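Local coordinates for protein trichosurin (Trichosurus vulpecula, PDB 2RA6) that probably binds and carries small hydrophobic molecules in the milk whey of the brushtail possum, as a homodimeric lipocalin, and here holds 4-ethylphenol, at residues T30-I41 and F152-S161; E43-Q52 and N62-N70. The protein carries 1 engineered substitution. All blocks are in the same frame, centred on the assembly; numbering follows the deposited sequence.

Interaction 1: T30-I41 and F152-S161. With ZN (zinc ion), chain L.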
loop_
_atom_site.group_PDB
_atom_site.type_symbol
_atom_site.label_atom_id
_atom_site.label_comp_id
_atom_site.label_asym_id
_atom_site.label_seq_id
_atom_site.Cartn_x
_atom_site.Cartn_y
_atom_site.Cartn_z
ATOM N N THR B 30 15.412 0.633 -14.930
ATOM C CA THR B 30 15.042 1.315 -13.696
ATOM C C THR B 30 15.608 2.727 -13.838
ATOM O O THR B 30 16.798 2.904 -14.093
ATOM C CB THR B 30 15.649 0.622 -12.471
ATOM O OG1 THR B 30 15.042 -0.665 -12.305
ATOM C CG2 THR B 30 15.415 1.456 -11.212
ATOM N N VAL B 31 14.749 3.730 -13.672
ATOM C CA VAL B 31 15.157 5.120 -13.820
ATOM C C VAL B 31 15.196 5.859 -12.483
ATOM O O VAL B 31 16.123 6.624 -12.223
ATOM C CB VAL B 31 14.211 5.838 -14.798
ATOM C CG1 VAL B 31 14.635 7.289 -14.976
ATOM C CG2 VAL B 31 14.235 5.111 -16.147
ATOM N N VAL B 32 14.197 5.620 -11.639
ATOM C CA VAL B 32 14.150 6.254 -10.325
ATOM C C VAL B 32 13.679 5.261 -9.272
ATOM O O VAL B 32 12.798 4.443 -9.523
ATOM C CB VAL B 32 13.197 7.477 -10.303
ATOM C CG1 VAL B 32 13.355 8.238 -8.975
ATOM C CG2 VAL B 32 13.511 8.411 -11.469
ATOM N N LEU B 33 14.305 5.319 -8.101
ATOM C CA LEU B 33 13.950 4.476 -6.970
ATOM C C LEU B 33 13.664 5.450 -5.833
ATOM O O LEU B 33 14.299 6.502 -5.734
ATOM C CB LEU B 33 15.122 3.573 -6.575
ATOM C CG LEU B 33 15.532 2.448 -7.529
ATOM C CD1 LEU B 33 16.806 1.777 -7.019
ATOM C CD2 LEU B 33 14.406 1.436 -7.646
ATOM N N ALA B 34 12.703 5.113 -4.989
ATOM C CA ALA B 34 12.367 5.966 -3.855
ATOM C C ALA B 34 11.870 5.052 -2.762
ATOM O O ALA B 34 11.241 4.031 -3.030
ATOM C CB ALA B 34 11.295 6.976 -4.242
ATOM N N SER B 35 12.179 5.393 -1.518
ATOM C CA SER B 35 11.750 4.547 -0.421
ATOM C C SER B 35 11.639 5.291 0.883
ATOM O O SER B 35 12.295 6.312 1.086
ATOM C CB SER B 35 12.726 3.385 -0.233
ATOM O OG SER B 35 12.315 2.530 0.829
ATOM N N SER B 36 10.803 4.755 1.760
ATOM C CA SER B 36 10.613 5.319 3.083
ATOM C C SER B 36 11.886 5.063 3.893
ATOM O O SER B 36 12.160 5.764 4.869
ATOM C CB SER B 36 9.394 4.673 3.753
ATOM O OG SER B 36 9.441 3.264 3.656
ATOM N N ASP B 37 12.660 4.062 3.481
ATOM C CA ASP B 37 13.925 3.731 4.138
ATOM C C ASP B 37 14.999 3.727 3.056
ATOM O O ASP B 37 15.114 2.768 2.287
ATOM C CB ASP B 37 13.851 2.351 4.794
ATOM C CG ASP B 37 15.061 2.059 5.673
ATOM O OD1 ASP B 37 16.182 2.443 5.292
ATOM O OD2 ASP B 37 14.875 1.436 6.738
ATOM N N ARG B 38 15.791 4.794 2.999
ATOM C CA ARG B 38 16.823 4.915 1.977
ATOM C C ARG B 38 17.824 3.769 1.925
ATOM O O ARG B 38 18.327 3.441 0.852
ATOM C CB ARG B 38 17.573 6.246 2.119
ATOM C CG ARG B 38 18.496 6.535 0.939
ATOM C CD ARG B 38 18.639 8.026 0.679
ATOM N NE ARG B 38 19.309 8.737 1.762
ATOM C CZ ARG B 38 20.626 8.798 1.919
ATOM N NH1 ARG B 38 21.429 8.190 1.056
ATOM N NH2 ARG B 38 21.143 9.475 2.938
ATOM N N SER B 39 18.118 3.152 3.067
ATOM C CA SER B 39 19.079 2.053 3.076
ATOM C C SER B 39 18.611 0.912 2.180
ATOM O O SER B 39 19.422 0.151 1.657
ATOM C CB SER B 39 19.305 1.532 4.502
ATOM O OG SER B 39 18.232 0.716 4.937
ATOM N N LEU B 40 17.300 0.800 1.989
ATOM C CA LEU B 40 16.749 -0.260 1.154
ATOM C C LEU B 40 17.123 -0.126 -0.314
ATOM O O LEU B 40 17.187 -1.127 -1.028
ATOM C CB LEU B 40 15.226 -0.288 1.262
ATOM C CG LEU B 40 14.639 -0.683 2.618
ATOM C CD1 LEU B 40 13.121 -0.589 2.547
ATOM C CD2 LEU B 40 15.076 -2.099 2.976
ATOM N N ILE B 41 17.359 1.102 -0.765
ATOM C CA ILE B 41 17.701 1.324 -2.167
ATOM C C ILE B 41 19.112 1.844 -2.416
ATOM O O ILE B 41 19.480 2.122 -3.553
ATOM C CB ILE B 41 16.678 2.265 -2.850
ATOM C CG1 ILE B 41 16.525 3.568 -2.057
ATOM C CG2 ILE B 41 15.333 1.553 -2.966
ATOM C CD1 ILE B 41 15.642 4.611 -2.750
ATOM N N PHE B 152 7.730 12.473 2.534
ATOM C CA PHE B 152 9.106 12.003 2.498
ATOM C C PHE B 152 10.058 13.057 1.950
ATOM O O PHE B 152 9.660 13.925 1.174
ATOM C CB PHE B 152 9.201 10.724 1.668
ATOM C CG PHE B 152 8.388 9.593 2.219
ATOM C CD1 PHE B 152 7.208 9.199 1.601
ATOM C CD2 PHE B 152 8.787 8.940 3.382
ATOM C CE1 PHE B 152 6.432 8.169 2.133
ATOM C CE2 PHE B 152 8.018 7.912 3.922
ATOM C CZ PHE B 152 6.839 7.525 3.297
ATOM N N ARG B 153 11.319 12.967 2.363
ATOM C CA ARG B 153 12.339 13.915 1.939
ATOM C C ARG B 153 12.881 13.615 0.544
ATOM O O ARG B 153 12.892 12.469 0.097
ATOM C CB ARG B 153 13.492 13.927 2.946
ATOM C CG ARG B 153 14.192 12.588 3.118
ATOM C CD ARG B 153 15.446 12.727 3.972
ATOM N NE ARG B 153 15.146 13.038 5.369
ATOM C CZ ARG B 153 14.737 12.147 6.265
ATOM N NH1 ARG B 153 14.577 10.876 5.919
ATOM N NH2 ARG B 153 14.495 12.524 7.513
ATOM N N ARG B 154 13.340 14.662 -0.132
ATOM C CA ARG B 154 13.894 14.543 -1.474
ATOM C C ARG B 154 15.103 13.609 -1.481
ATOM O O ARG B 154 15.384 12.937 -2.477
ATOM C CB ARG B 154 14.295 15.933 -1.981
ATOM C CG ARG B 154 14.896 15.967 -3.372
ATOM C CD ARG B 154 15.340 17.384 -3.720
ATOM N NE ARG B 154 14.227 18.331 -3.695
ATOM C CZ ARG B 154 13.254 18.368 -4.600
ATOM N NH1 ARG B 154 13.252 17.509 -5.612
ATOM N NH2 ARG B 154 12.281 19.262 -4.495
ATOM N N GLU B 155 15.810 13.558 -0.358
ATOM C CA GLU B 155 16.992 12.716 -0.225
ATOM C C GLU B 155 16.684 11.228 -0.324
ATOM O O GLU B 155 17.585 10.423 -0.555
ATOM C CB GLU B 155 17.685 13.005 1.109
ATOM C CG GLU B 155 18.190 14.427 1.244
ATOM C CD GLU B 155 18.598 14.762 2.666
ATOM O OE1 GLU B 155 17.721 14.734 3.558
ATOM O OE2 GLU B 155 19.793 15.053 2.889
ATOM N N ASN B 156 15.417 10.864 -0.148
ATOM C CA ASN B 156 15.009 9.461 -0.214
ATOM C C ASN B 156 14.661 9.022 -1.628
ATOM O O ASN B 156 14.158 7.921 -1.838
ATOM C CB ASN B 156 13.821 9.219 0.713
ATOM C CG ASN B 156 14.248 9.026 2.153
ATOM O OD1 ASN B 156 15.132 9.725 2.648
ATOM N ND2 ASN B 156 13.618 8.079 2.834
ATOM N N ILE B 157 14.934 9.896 -2.589
ATOM C CA ILE B 157 14.684 9.607 -3.994
ATOM C C ILE B 157 16.045 9.475 -4.667
ATOM O O ILE B 157 16.916 10.330 -4.495
ATOM C CB ILE B 157 13.911 10.755 -4.671
ATOM C CG1 ILE B 157 12.524 10.890 -4.050
ATOM C CG2 ILE B 157 13.817 10.499 -6.175
ATOM C CD1 ILE B 157 11.786 12.153 -4.460
ATOM N N LEU B 158 16.234 8.397 -5.416
ATOM C CA LEU B 158 17.486 8.178 -6.120
ATOM C C LEU B 158 17.229 8.052 -7.612
ATOM O O LEU B 158 16.650 7.068 -8.062
ATOM C CB LEU B 158 18.173 6.910 -5.618
ATOM C CG LEU B 158 18.572 6.902 -4.140
ATOM C CD1 LEU B 158 19.230 5.574 -3.792
ATOM C CD2 LEU B 158 19.528 8.060 -3.868
ATOM N N ASP B 159 17.644 9.060 -8.371
ATOM C CA ASP B 159 17.487 9.038 -9.821
ATOM C C ASP B 159 18.745 8.323 -10.296
ATOM O O ASP B 159 19.831 8.900 -10.264
ATOM C CB ASP B 159 17.471 10.467 -10.365
ATOM C CG ASP B 159 17.283 10.521 -11.869
ATOM O OD1 ASP B 159 17.649 9.545 -12.552
ATOM O OD2 ASP B 159 16.781 11.549 -12.370
ATOM N N ILE B 160 18.622 7.073 -10.725
ATOM C CA ILE B 160 19.813 6.350 -11.149
ATOM C C ILE B 160 20.127 6.462 -12.633
ATOM O O ILE B 160 21.052 5.817 -13.125
ATOM C CB ILE B 160 19.740 4.864 -10.777
ATOM C CG1 ILE B 160 18.591 4.198 -11.527
ATOM C CG2 ILE B 160 19.587 4.712 -9.265
ATOM C CD1 ILE B 160 18.641 2.687 -11.477
ATOM N N SER B 161 19.364 7.283 -13.347
ATOM C CA SER B 161 19.605 7.472 -14.773
ATOM C C SER B 161 20.933 8.200 -14.935
ATOM O O SER B 161 21.544 8.170 -16.001
ATOM C CB SER B 161 18.493 8.315 -15.400
ATOM O OG SER B 161 18.561 9.654 -14.936
HETATM ZN ZN ZN L . 16.369 0.815 7.909
HETATM O O HOH W 1 17.765 9.688 3.941
#

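Interaction 2: E43-Q52 and N62-N70. With ETY (4-ethylphenol), chain P; IPA (isopropyl alcohol), chain R.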
loop_
_atom_site.group_PDB
_atom_site.type_symbol
_atom_site.label_atom_id
_atom_site.label_comp_id
_atom_site.label_asym_id
_atom_site.label_seq_id
_atom_site.Cartn_x
_atom_site.Cartn_y
_atom_site.Cartn_z
ATOM N N GLU B 43 23.421 1.381 -1.951
ATOM C CA GLU B 43 24.318 0.268 -2.222
ATOM C C GLU B 43 24.125 -0.849 -1.203
ATOM O O GLU B 43 24.011 -0.596 -0.003
ATOM C CB GLU B 43 25.774 0.740 -2.196
ATOM C CG GLU B 43 26.139 1.669 -3.340
ATOM C CD GLU B 43 25.847 1.048 -4.694
ATOM O OE1 GLU B 43 26.230 -0.123 -4.909
ATOM O OE2 GLU B 43 25.238 1.731 -5.544
ATOM N N GLU B 44 24.089 -2.081 -1.702
ATOM C CA GLU B 44 23.911 -3.272 -0.880
ATOM C C GLU B 44 22.499 -3.400 -0.312
ATOM O O GLU B 44 22.219 -4.307 0.471
ATOM C CB GLU B 44 24.942 -3.295 0.256
ATOM C CG GLU B 44 26.387 -3.316 -0.225
ATOM C CD GLU B 44 27.379 -3.569 0.898
ATOM O OE1 GLU B 44 28.599 -3.559 0.627
ATOM O OE2 GLU B 44 26.942 -3.779 2.051
ATOM N N GLY B 45 21.613 -2.494 -0.719
ATOM C CA GLY B 45 20.239 -2.527 -0.245
ATOM C C GLY B 45 19.438 -3.612 -0.939
ATOM O O GLY B 45 19.629 -3.848 -2.135
ATOM N N PRO B 46 18.524 -4.287 -0.223
ATOM C CA PRO B 46 17.717 -5.353 -0.819
ATOM C C PRO B 46 16.844 -4.938 -1.999
ATOM O O PRO B 46 16.466 -5.780 -2.816
ATOM C CB PRO B 46 16.899 -5.870 0.365
ATOM C CG PRO B 46 16.754 -4.666 1.230
ATOM C CD PRO B 46 18.129 -4.053 1.177
ATOM N N PHE B 47 16.522 -3.653 -2.098
ATOM C CA PHE B 47 15.682 -3.199 -3.203
ATOM C C PHE B 47 16.423 -2.409 -4.270
ATOM O O PHE B 47 15.801 -1.782 -5.130
ATOM C CB PHE B 47 14.490 -2.396 -2.686
ATOM C CG PHE B 47 13.393 -3.249 -2.120
ATOM C CD1 PHE B 47 13.398 -3.614 -0.777
ATOM C CD2 PHE B 47 12.363 -3.710 -2.936
ATOM C CE1 PHE B 47 12.391 -4.424 -0.253
ATOM C CE2 PHE B 47 11.351 -4.520 -2.424
ATOM C CZ PHE B 47 11.364 -4.878 -1.079
ATOM N N ARG B 48 17.750 -2.437 -4.218
ATOM C CA ARG B 48 18.526 -1.748 -5.234
ATOM C C ARG B 48 18.760 -2.770 -6.336
ATOM O O ARG B 48 19.849 -3.334 -6.475
ATOM C CB ARG B 48 19.864 -1.236 -4.692
ATOM C CG ARG B 48 20.566 -0.296 -5.670
ATOM C CD ARG B 48 21.866 0.261 -5.110
ATOM N NE ARG B 48 22.548 1.114 -6.080
ATOM C CZ ARG B 48 22.243 2.386 -6.316
ATOM N NH1 ARG B 48 21.261 2.978 -5.647
ATOM N NH2 ARG B 48 22.916 3.071 -7.234
ATOM N N ASN B 49 17.703 -3.016 -7.101
ATOM C CA ASN B 49 17.751 -3.963 -8.202
ATOM C C ASN B 49 17.365 -3.201 -9.456
ATOM O O ASN B 49 16.519 -2.308 -9.417
ATOM C CB ASN B 49 16.782 -5.119 -7.954
ATOM C CG ASN B 49 17.027 -5.799 -6.621
ATOM O OD1 ASN B 49 18.146 -6.226 -6.326
ATOM N ND2 ASN B 49 15.980 -5.902 -5.810
ATOM N N PHE B 50 17.998 -3.558 -10.562
ATOM C CA PHE B 50 17.772 -2.884 -11.829
ATOM C C PHE B 50 17.039 -3.797 -12.794
ATOM O O PHE B 50 17.586 -4.801 -13.249
ATOM C CB PHE B 50 19.122 -2.474 -12.396
ATOM C CG PHE B 50 20.015 -1.822 -11.384
ATOM C CD1 PHE B 50 19.739 -0.542 -10.925
ATOM C CD2 PHE B 50 21.106 -2.505 -10.860
ATOM C CE1 PHE B 50 20.541 0.059 -9.953
ATOM C CE2 PHE B 50 21.917 -1.919 -9.888
ATOM C CZ PHE B 50 21.631 -0.636 -9.435
ATOM N N ILE B 51 15.799 -3.442 -13.108
ATOM C CA ILE B 51 14.991 -4.255 -14.006
ATOM C C ILE B 51 15.605 -4.324 -15.402
ATOM O O ILE B 51 16.213 -3.364 -15.876
ATOM C CB ILE B 51 13.542 -3.704 -14.094
ATOM C CG1 ILE B 51 12.645 -4.677 -14.860
ATOM C CG2 ILE B 51 13.523 -2.352 -14.786
ATOM C CD1 ILE B 51 12.382 -5.981 -14.131
ATOM N N GLN B 52 15.464 -5.486 -16.037
ATOM C CA GLN B 52 15.971 -5.694 -17.391
ATOM C C GLN B 52 14.781 -6.027 -18.286
ATOM O O GLN B 52 14.690 -5.554 -19.420
ATOM C CB GLN B 52 16.986 -6.845 -17.419
ATOM C CG GLN B 52 18.175 -6.688 -16.458
ATOM C CD GLN B 52 19.029 -5.462 -16.750
ATOM O OE1 GLN B 52 19.576 -5.312 -17.846
ATOM N NE2 GLN B 52 19.155 -4.583 -15.764
ATOM N N ASN B 62 6.771 -11.998 -14.540
ATOM C CA ASN B 62 8.079 -12.600 -14.328
ATOM C C ASN B 62 9.130 -11.536 -14.611
ATOM O O ASN B 62 9.341 -11.142 -15.759
ATOM C CB ASN B 62 8.283 -13.801 -15.254
ATOM C CG ASN B 62 7.316 -14.933 -14.959
ATOM O OD1 ASN B 62 7.055 -15.254 -13.797
ATOM N ND2 ASN B 62 6.791 -15.554 -16.007
ATOM N N GLY B 63 9.783 -11.066 -13.556
ATOM C CA GLY B 63 10.786 -10.040 -13.724
ATOM C C GLY B 63 12.214 -10.537 -13.643
ATOM O O GLY B 63 12.540 -11.430 -12.860
ATOM N N PHE B 64 13.060 -9.963 -14.487
ATOM C CA PHE B 64 14.472 -10.288 -14.511
ATOM C C PHE B 64 15.192 -8.986 -14.177
ATOM O O PHE B 64 15.064 -7.996 -14.898
ATOM C CB PHE B 64 14.880 -10.816 -15.898
ATOM C CG PHE B 64 16.363 -10.822 -16.143
ATOM C CD1 PHE B 64 17.249 -11.322 -15.191
ATOM C CD2 PHE B 64 16.877 -10.322 -17.336
ATOM C CE1 PHE B 64 18.625 -11.316 -15.423
ATOM C CE2 PHE B 64 18.248 -10.312 -17.580
ATOM C CZ PHE B 64 19.128 -10.809 -16.621
ATOM N N PHE B 65 15.915 -9.000 -13.061
ATOM C CA PHE B 65 16.664 -7.847 -12.566
ATOM C C PHE B 65 18.144 -8.187 -12.425
ATOM O O PHE B 65 18.539 -9.355 -12.478
ATOM C CB PHE B 65 16.198 -7.439 -11.153
ATOM C CG PHE B 65 14.727 -7.147 -11.021
ATOM C CD1 PHE B 65 13.791 -8.178 -10.953
ATOM C CD2 PHE B 65 14.282 -5.832 -10.891
ATOM C CE1 PHE B 65 12.436 -7.900 -10.752
ATOM C CE2 PHE B 65 12.936 -5.549 -10.693
ATOM C CZ PHE B 65 12.011 -6.585 -10.622
ATOM N N LEU B 66 18.951 -7.151 -12.224
ATOM C CA LEU B 66 20.374 -7.309 -11.970
ATOM C C LEU B 66 20.591 -6.643 -10.621
ATOM O O LEU B 66 19.940 -5.648 -10.306
ATOM C CB LEU B 66 21.220 -6.609 -13.030
ATOM C CG LEU B 66 21.233 -7.291 -14.395
ATOM C CD1 LEU B 66 22.068 -6.458 -15.356
ATOM C CD2 LEU B 66 21.798 -8.695 -14.276
ATOM N N THR B 67 21.481 -7.215 -9.819
ATOM C CA THR B 67 21.797 -6.671 -8.508
ATOM C C THR B 67 23.314 -6.648 -8.423
ATOM O O THR B 67 23.975 -7.541 -8.955
ATOM C CB THR B 67 21.287 -7.571 -7.365
ATOM O OG1 THR B 67 19.924 -7.942 -7.603
ATOM C CG2 THR B 67 21.389 -6.829 -6.039
ATOM N N ARG B 68 23.863 -5.634 -7.761
ATOM C CA ARG B 68 25.310 -5.522 -7.615
ATOM C C ARG B 68 25.764 -6.223 -6.340
ATOM O O ARG B 68 25.308 -5.895 -5.245
ATOM C CB ARG B 68 25.734 -4.050 -7.561
ATOM C CG ARG B 68 27.238 -3.841 -7.433
ATOM C CD ARG B 68 27.587 -2.374 -7.203
ATOM N NE ARG B 68 29.021 -2.187 -7.000
ATOM C CZ ARG B 68 29.601 -1.014 -6.753
ATOM N NH1 ARG B 68 28.868 0.090 -6.677
ATOM N NH2 ARG B 68 30.915 -0.947 -6.583
ATOM N N LYS B 69 26.662 -7.191 -6.491
ATOM C CA LYS B 69 27.190 -7.937 -5.355
ATOM C C LYS B 69 28.676 -8.207 -5.568
ATOM O O LYS B 69 29.060 -8.937 -6.485
ATOM C CB LYS B 69 26.436 -9.260 -5.188
ATOM C CG LYS B 69 26.822 -10.043 -3.938
ATOM C CD LYS B 69 26.520 -9.248 -2.674
ATOM C CE LYS B 69 26.919 -10.007 -1.416
ATOM N NZ LYS B 69 26.201 -11.308 -1.281
ATOM N N ASN B 70 29.506 -7.608 -4.718
ATOM C CA ASN B 70 30.953 -7.771 -4.802
ATOM C C ASN B 70 31.476 -7.376 -6.183
ATOM O O ASN B 70 32.193 -8.141 -6.831
ATOM C CB ASN B 70 31.335 -9.220 -4.491
ATOM C CG ASN B 70 30.813 -9.683 -3.142
ATOM O OD1 ASN B 70 31.078 -9.059 -2.112
ATOM N ND2 ASN B 70 30.067 -10.782 -3.140
HETATM C C8 ETY P . 9.127 -4.208 -10.259
HETATM C C7 ETY P . 7.809 -4.983 -10.339
HETATM C CG ETY P . 7.986 -6.469 -10.493
HETATM C C3 ETY P . 8.315 -7.284 -9.378
HETATM C C2 ETY P . 8.481 -8.679 -9.520
HETATM C C5 ETY P . 7.828 -7.093 -11.766
HETATM C C6 ETY P . 7.993 -8.488 -11.918
HETATM C C1 ETY P . 8.320 -9.274 -10.789
HETATM O O1 ETY P . 8.477 -10.626 -10.927
HETATM C C1 IPA R . 12.689 -6.597 -5.847
HETATM C C2 IPA R . 12.558 -5.180 -6.277
HETATM C C3 IPA R . 11.628 -5.556 -7.381
HETATM O O2 IPA R . 13.789 -4.571 -6.717
HETATM O O HOH W 2 22.662 -3.373 -6.472
#

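Interaction 1: T30-I41 and F152-S161
Leu33 and Leu158 exchange both of their backbone bonds, forming the hydrogen-bonded antiparallel pair that attaches the short strand 157-159 to strand 29-35 of the lipocalin beta-barrel. Leu158 N gives a nearly straight bond to Leu33 O (2.7 Å, 176°). Beyond it, Ser35 N donates to Asn156 O, and at the other end Val31 O takes the NH of Ile160. Val31 and Val32 form a classic beta bulge opposite Leu128 of strand 121-130.

The amide of Asn156 closes the ladder: its ND2 donates to Ser35 O at 2.8 Å, in the carbonyl plane, while OD1 accepts from a water that in turn accepts from Arg38 NE. Ser35 OG takes the NH of Asp37 in an ST turn and also pairs with Val124 O; Ser36 OG bonds to Asn123 OD1 and Val124 N. Asp37 OD2 binds a zinc ion at 2.0 Å.

Apolar contacts lie on both faces of the pair: Val32 CG1 meets Ile157 CG2 on the side of helix 137-148, and Ile41 CG1 touches Leu158 CD1 on the other. Ile160 CG1 lies between its backbone N and carbonyl carbon (chi1 64°), and the extended end carries CD1 tight against Thr30 CG2 at 3.5 Å. Asp159 OD2 forms a salt bridge with Lys140, and OD1 closes an Asx turn by accepting from Ser161 N at 2.9 Å and takes a second bond, from Ser161 OG, at 2.6 Å.

Interaction 2: E43-Q52 and N62-N70
Ile51 sets its CD1 methyl over the centre of the Phe65 ring, 3.6 Å from the centroid and 14° off the normal, in a CH-pi contact: CG1 stands anti to the backbone N (chi1 -171°) and a bend at chi2 does the rest. Gln52 CG lies over one face of the Phe64 ring, offset toward its rim, and the Gln52 side chain crosses that of Leu66 at about a right angle. Its NE2 bonds to Phe50 O (3.0 Å), an oxygen gripped from its opposite face by Leu66 N. The hairpin of antiparallel strands 49-57 and 60-69 carries these side chains, and its inner wall contributes to the lipocalin 4-ethylphenol pocket: Gly63 N donates to the phenol oxygen O1 at 3.0 Å, and ETY C8 lies at the edge of the Phe65 ring. Asn49 OD1 accepts from Thr67 OG1 (2.8 Å), and ND2 donates to Pro46 O and to O2 of an isopropyl alcohol probably from the crystallisation liquor. With an alanine here the amide is gone, which would probably leave the Thr67 hydroxyl without its acceptor and Pro46 O without this donor. Farther out, Glu43 OE2 bridges to Arg48 NE at 2.8 Å and OE1 weakly to Arg68 NH1.

How the interactions relate
Interaction 2 is nested within the chain loop that interaction 1 closes, and their centres lie 14 Å apart in the same antiparallel sheet. The segments 30-41 and 43-52 follow one another and meet directly: Leu40 O lies 2.8 Å from Phe47 N and Ile41 O 2.9 Å from Arg48 NH1, both probable hydrogen bonds. From strand 29-35, Thr30 OG1 bonds to Ile51 N, while Ile160 CD1 packs on Phe50 CD1 at 3.5 Å. Of the two contacts, interaction 2 supplies the pocket residues Asn62, Gly63 and Phe65; from interaction 1, the Thr30 side chain comes to about 7 Å from the 4-ethylphenol and touches Phe129, a pocket residue elsewhere in the barrel.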